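Local coordinates for F5/8 type C domain protein (Clostridium perfringens, PDB 7JRM) that probably binds carbohydrate through a family 51 module of ZmpB, an O-glycopeptidase thought to recognise and cleave mucins, at residues A[159-164]-A[208-214]; A[201-205]-A[215-219]. All blocks are in the same frame, centred on the assembly; numbering follows the deposited sequence.

Interaction 1: residues A[159-164]-A[208-214]; sequences KKVSSV and DNGNNWD. With CA (calcium ion), chain B.
Ser163 and the loop 208-214 close round one calcium ion, and metal bonds dominate the contact. Ser163 gives its carbonyl, with O 2.4 Å from the calcium ion, and its hydroxyl in a longer bond, OG lying 2.9 Å from the metal. With chi1 at 58°, that hydroxyl sits between the backbone N and the carbonyl carbon, turned into the site. The loop supplies the carbonyls of Asp208 and Gly210 and, from Asp214, both carboxylate oxygens; OD2 of Asp214 is nearer, 2.5 Å from the calcium ion. Water 1 and the carbonyl of Val206 complete the shell. The site lies at one end of the beta-sandwich of an NPCBM-type module, where the start of strand 163-170 meets the loop leading into strand 215-224; a type II' turn from Asn209 to Asn212 bends this loop round the ion.

Hydrogen bonds orient the ligands. The amide N of Ser163 reaches OD1 of Asp214 at 3.0 Å, almost straight at 176°, from the syn side but 34° out of the carboxylate plane, while Ser132 OG is hydrogen-bonded to Asp214 OD2. Water 1 lies within hydrogen-bonding distance of Val161 O and Asn212 O. The Asp208 side chain, which does not bind the metal, forms a salt bridge through OD1 with Arg182.

Away from the metal, Lys159 lies along one face of the Trp213 indole. Bent at its second torsion, the chain sets CE 3.5 Å from the six-membered ring centroid (CH-pi, nearly on the normal) and NZ 3.8 Å from it (cation-pi). Val161 CG2 packs at the ring's edge, 4.0 Å from Trp213 CD1.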
loop_
_atom_site.group_PDB
_atom_site.type_symbol
_atom_site.label_atom_id
_atom_site.label_comp_id
_atom_site.label_asym_id
_atom_site.label_seq_id
_atom_site.Cartn_x
_atom_site.Cartn_y
_atom_site.Cartn_z
ATOM N N LYS A 159 -40.801 30.681 13.940
ATOM C CA LYS A 159 -41.311 30.935 15.281
ATOM C C LYS A 159 -40.704 32.170 15.939
ATOM O O LYS A 159 -41.110 32.517 17.054
ATOM C CB LYS A 159 -41.077 29.709 16.167
ATOM C CG LYS A 159 -41.902 28.497 15.764
ATOM C CD LYS A 159 -43.364 28.859 15.561
ATOM C CE LYS A 159 -44.200 27.629 15.246
ATOM N NZ LYS A 159 -45.658 27.914 15.339
ATOM N N LYS A 160 -39.735 32.820 15.290
ATOM C CA LYS A 160 -39.172 34.096 15.728
ATOM C C LYS A 160 -38.403 34.012 17.045
ATOM O O LYS A 160 -37.241 34.428 17.114
ATOM C CB LYS A 160 -40.274 35.154 15.852
ATOM C CG LYS A 160 -40.939 35.533 14.540
ATOM C CD LYS A 160 -42.025 36.574 14.763
ATOM C CE LYS A 160 -42.707 36.959 13.460
ATOM N NZ LYS A 160 -43.231 35.773 12.730
ATOM N N VAL A 161 -39.037 33.485 18.099
ATOM C CA VAL A 161 -38.522 33.648 19.455
ATOM C C VAL A 161 -37.612 32.511 19.904
ATOM O O VAL A 161 -37.175 32.510 21.064
ATOM C CB VAL A 161 -39.682 33.785 20.463
ATOM C CG1 VAL A 161 -40.542 34.990 20.119
ATOM C CG2 VAL A 161 -40.516 32.512 20.485
ATOM N N SER A 162 -37.310 31.549 19.036
ATOM C CA SER A 162 -36.493 30.411 19.442
ATOM C C SER A 162 -35.100 30.864 19.868
ATOM O O SER A 162 -34.444 31.639 19.167
ATOM C CB SER A 162 -36.394 29.401 18.297
ATOM O OG SER A 162 -37.598 28.667 18.161
ATOM N N SER A 163 -34.655 30.377 21.030
ATOM C CA SER A 163 -33.354 30.738 21.585
ATOM C C SER A 163 -32.946 29.781 22.698
ATOM O O SER A 163 -33.709 29.569 23.645
ATOM C CB SER A 163 -33.375 32.174 22.116
ATOM O OG SER A 163 -34.376 32.334 23.105
ATOM N N VAL A 164 -31.749 29.201 22.601
ATOM C CA VAL A 164 -31.243 28.256 23.588
ATOM C C VAL A 164 -29.763 28.529 23.831
ATOM O O VAL A 164 -29.142 29.365 23.170
ATOM C CB VAL A 164 -31.449 26.788 23.160
ATOM C CG1 VAL A 164 -32.925 26.449 23.073
ATOM C CG2 VAL A 164 -30.754 26.520 21.838
ATOM N N ASP A 208 -33.576 33.421 26.528
ATOM C CA ASP A 208 -34.688 34.334 26.751
ATOM C C ASP A 208 -35.993 33.726 26.244
ATOM O O ASP A 208 -36.012 32.677 25.596
ATOM C CB ASP A 208 -34.425 35.688 26.078
ATOM C CG ASP A 208 -34.023 35.558 24.615
ATOM O OD1 ASP A 208 -33.235 36.404 24.142
ATOM O OD2 ASP A 208 -34.494 34.625 23.932
ATOM N N ASN A 209 -37.096 34.412 26.559
ATOM C CA ASN A 209 -38.440 34.024 26.121
ATOM C C ASN A 209 -38.837 32.642 26.633
ATOM O O ASN A 209 -39.669 31.963 26.026
ATOM C CB ASN A 209 -38.569 34.080 24.595
ATOM C CG ASN A 209 -38.816 35.482 24.081
ATOM O OD1 ASN A 209 -37.963 36.071 23.418
ATOM N ND2 ASN A 209 -39.990 36.025 24.383
ATOM N N GLY A 210 -38.260 32.220 27.755
ATOM C CA GLY A 210 -38.560 30.901 28.268
ATOM C C GLY A 210 -38.114 29.819 27.302
ATOM O O GLY A 210 -37.131 29.962 26.567
ATOM N N ASN A 211 -38.860 28.715 27.295
ATOM C CA ASN A 211 -38.566 27.582 26.428
ATOM C C ASN A 211 -39.426 27.571 25.168
ATOM O O ASN A 211 -39.516 26.536 24.499
ATOM C CB ASN A 211 -38.738 26.270 27.199
ATOM C CG ASN A 211 -40.184 25.992 27.573
ATOM O OD1 ASN A 211 -41.042 26.872 27.502
ATOM N ND2 ASN A 211 -40.459 24.756 27.973
ATOM N N ASN A 212 -40.048 28.697 24.829
ATOM C CA ASN A 212 -41.001 28.732 23.726
ATOM C C ASN A 212 -40.319 28.407 22.403
ATOM O O ASN A 212 -39.400 29.114 21.977
ATOM C CB ASN A 212 -41.670 30.104 23.657
ATOM C CG ASN A 212 -42.982 30.072 22.899
ATOM O OD1 ASN A 212 -43.650 29.039 22.839
ATOM N ND2 ASN A 212 -43.356 31.201 22.308
ATOM N N TRP A 213 -40.779 27.331 21.759
ATOM C CA TRP A 213 -40.276 26.895 20.454
ATOM C C TRP A 213 -38.775 26.625 20.481
ATOM O O TRP A 213 -38.072 26.860 19.496
ATOM C CB TRP A 213 -40.622 27.912 19.363
ATOM C CG TRP A 213 -42.093 28.158 19.237
ATOM C CD1 TRP A 213 -42.747 29.336 19.448
ATOM C CD2 TRP A 213 -43.097 27.203 18.870
ATOM N NE1 TRP A 213 -44.096 29.175 19.236
ATOM C CE2 TRP A 213 -44.336 27.874 18.881
ATOM C CE3 TRP A 213 -43.067 25.846 18.534
ATOM C CZ2 TRP A 213 -45.534 27.234 18.569
ATOM C CZ3 TRP A 213 -44.257 25.213 18.224
ATOM C CH2 TRP A 213 -45.473 25.907 18.243
ATOM N N ASP A 214 -38.277 26.115 21.606
ATOM C CA ASP A 214 -36.850 25.852 21.778
ATOM C C ASP A 214 -36.501 24.430 21.330
ATOM O O ASP A 214 -36.084 23.578 22.113
ATOM C CB ASP A 214 -36.444 26.090 23.227
ATOM C CG ASP A 214 -36.176 27.552 23.526
ATOM O OD1 ASP A 214 -36.287 28.384 22.598
ATOM O OD2 ASP A 214 -35.848 27.868 24.688
HETATM CA CA CA B . -35.742 30.320 24.609
HETATM O O HOH W 1 -37.763 30.880 23.420
#

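Interaction 2: residues A[201-205]-A[215-219]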
loop_
_atom_site.group_PDB
_atom_site.type_symbol
_atom_site.label_atom_id
_atom_site.label_comp_id
_atom_site.label_asym_id
_atom_site.label_seq_id
_atom_site.Cartn_x
_atom_site.Cartn_y
_atom_site.Cartn_z
ATOM N N LYS A 201 -23.023 15.277 30.699
ATOM C CA LYS A 201 -24.371 15.821 30.805
ATOM C C LYS A 201 -24.553 16.893 29.742
ATOM O O LYS A 201 -23.846 17.905 29.749
ATOM C CB LYS A 201 -24.625 16.392 32.201
ATOM C CG LYS A 201 -26.050 16.869 32.432
ATOM C CD LYS A 201 -26.329 17.063 33.915
ATOM C CE LYS A 201 -25.293 17.974 34.557
ATOM N NZ LYS A 201 -25.614 18.272 35.980
ATOM N N LEU A 202 -25.498 16.667 28.835
ATOM C CA LEU A 202 -25.797 17.594 27.751
ATOM C C LEU A 202 -26.981 18.461 28.161
ATOM O O LEU A 202 -28.085 17.949 28.375
ATOM C CB LEU A 202 -26.095 16.835 26.461
ATOM C CG LEU A 202 -25.057 15.786 26.051
ATOM C CD1 LEU A 202 -25.445 15.144 24.729
ATOM C CD2 LEU A 202 -23.669 16.403 25.967
ATOM N N VAL A 203 -26.753 19.768 28.266
ATOM C CA VAL A 203 -27.727 20.701 28.820
ATOM C C VAL A 203 -28.118 21.710 27.750
ATOM O O VAL A 203 -27.249 22.303 27.098
ATOM C CB VAL A 203 -27.178 21.413 30.068
ATOM C CG1 VAL A 203 -28.132 22.510 30.520
ATOM C CG2 VAL A 203 -26.944 20.410 31.187
ATOM N N VAL A 204 -29.422 21.905 27.577
ATOM C CA VAL A 204 -29.975 22.914 26.680
ATOM C C VAL A 204 -30.764 23.882 27.551
ATOM O O VAL A 204 -31.875 23.566 27.996
ATOM C CB VAL A 204 -30.858 22.301 25.587
ATOM C CG1 VAL A 204 -31.406 23.390 24.677
ATOM C CG2 VAL A 204 -30.079 21.267 24.789
ATOM N N ASP A 205 -30.203 25.061 27.802
ATOM C CA ASP A 205 -30.875 26.056 28.622
ATOM C C ASP A 205 -31.835 26.891 27.776
ATOM O O ASP A 205 -31.835 26.836 26.545
ATOM C CB ASP A 205 -29.859 26.951 29.331
ATOM C CG ASP A 205 -30.302 27.334 30.729
ATOM O OD1 ASP A 205 -31.527 27.403 30.966
ATOM O OD2 ASP A 205 -29.428 27.561 31.593
ATOM N N HIS A 215 -36.680 24.186 20.035
ATOM C CA HIS A 215 -36.281 22.917 19.438
ATOM C C HIS A 215 -34.773 22.929 19.222
ATOM O O HIS A 215 -34.261 23.739 18.443
ATOM C CB HIS A 215 -37.013 22.686 18.119
ATOM C CG HIS A 215 -38.493 22.504 18.266
ATOM N ND1 HIS A 215 -39.262 21.872 17.313
ATOM C CD2 HIS A 215 -39.345 22.875 19.251
ATOM C CE1 HIS A 215 -40.523 21.857 17.705
ATOM N NE2 HIS A 215 -40.601 22.460 18.878
ATOM N N ALA A 216 -34.061 22.042 19.915
ATOM C CA ALA A 216 -32.606 22.011 19.880
ATOM C C ALA A 216 -32.121 20.624 19.491
ATOM O O ALA A 216 -32.716 19.615 19.881
ATOM C CB ALA A 216 -32.011 22.410 21.234
ATOM N N ASP A 217 -31.030 20.579 18.728
ATOM C CA ASP A 217 -30.451 19.330 18.254
ATOM C C ASP A 217 -29.007 19.202 18.715
ATOM O O ASP A 217 -28.230 20.157 18.631
ATOM C CB ASP A 217 -30.485 19.233 16.725
ATOM C CG ASP A 217 -31.884 19.295 16.165
ATOM O OD1 ASP A 217 -32.822 18.818 16.836
ATOM O OD2 ASP A 217 -32.038 19.813 15.041
ATOM N N TRP A 218 -28.659 18.010 19.198
ATOM C CA TRP A 218 -27.264 17.596 19.330
ATOM C C TRP A 218 -26.938 16.786 18.078
ATOM O O TRP A 218 -27.001 15.557 18.060
ATOM C CB TRP A 218 -27.044 16.794 20.611
ATOM C CG TRP A 218 -27.419 17.528 21.863
ATOM C CD1 TRP A 218 -28.638 17.537 22.474
ATOM C CD2 TRP A 218 -26.564 18.356 22.662
ATOM N NE1 TRP A 218 -28.597 18.320 23.603
ATOM C CE2 TRP A 218 -27.335 18.835 23.740
ATOM C CE3 TRP A 218 -25.222 18.739 22.569
ATOM C CZ2 TRP A 218 -26.809 19.680 24.716
ATOM C CZ3 TRP A 218 -24.702 19.576 23.540
ATOM C CH2 TRP A 218 -25.494 20.036 24.600
ATOM N N ALA A 219 -26.601 17.502 17.010
ATOM C CA ALA A 219 -26.444 16.887 15.697
ATOM C C ALA A 219 -25.098 16.184 15.584
ATOM O O ALA A 219 -24.055 16.763 15.908
ATOM C CB ALA A 219 -26.584 17.939 14.599
HETATM O O HOH W 2 -30.033 18.078 26.388
#
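Strands 201-205 and 215-219 run nearly antiparallel, at 155°, but their axes come no closer than 9.1 Å, so Leu202 faces Trp218 and Val204 faces Ala216 through side chains and not through backbone pairing. Trp218 spans the gap. Leu202 CB sits over one face of its six-membered ring, 3.7 Å from the centroid and 23° off the normal, a CH-pi contact displaced toward the rim on the CZ2 side. CD1 and CD2 of Leu202 pack more loosely against the ring carbons. The Trp218 chi1 of -58° places CG anti to the carbonyl carbon and sends the indole across to the other strand.

The two strands belong to the facing sheets of the beta-sandwich in the NPCBM-type module: 199-205 lies between 134-139 and 163-170, whereas 215-224 pairs with 145-152 in the opposing sheet. Their meeting side chains are therefore part of the hydrophobic core. Phe166, from the strand beside 199-205, also meets the Trp218 ring edge-to-face.

Val204 points both branches into this interface. CG1, anti to the backbone N, touches Ala216 CB at 3.6 Å; CG2 approaches the indole obliquely, 3.5 Å from Trp218 NE1. The polar atom of the indole is not left without a partner in this apolar setting. Water 2 accepts a bond from Trp218 NE1 at 3.1 Å and donates one to the carbonyl O of Leu202 at 2.8 Å, joining the strands where direct backbone bonds cannot.

The chain runs straight from one contact into the other: strand 201-205 leads through Val206 and Ala207 to the calcium-binding loop 208-214, and Asp214 is followed at once by strand 215-219. Both meeting segments of interaction 2 are thus continuous with the metal loop, and the centres of the two contacts lie 13 Å apart. Val164 joins them directly. Its CB is 3.7 Å from Val204 CG1 and 3.4 Å from Asp205 O, because strands 163-170 and 199-205 are neighbours in one sheet. The nearest side-chain atom of Val204 is about 8 Å from the calcium ion, so interaction 2 adjoins the site without supplying a ligand.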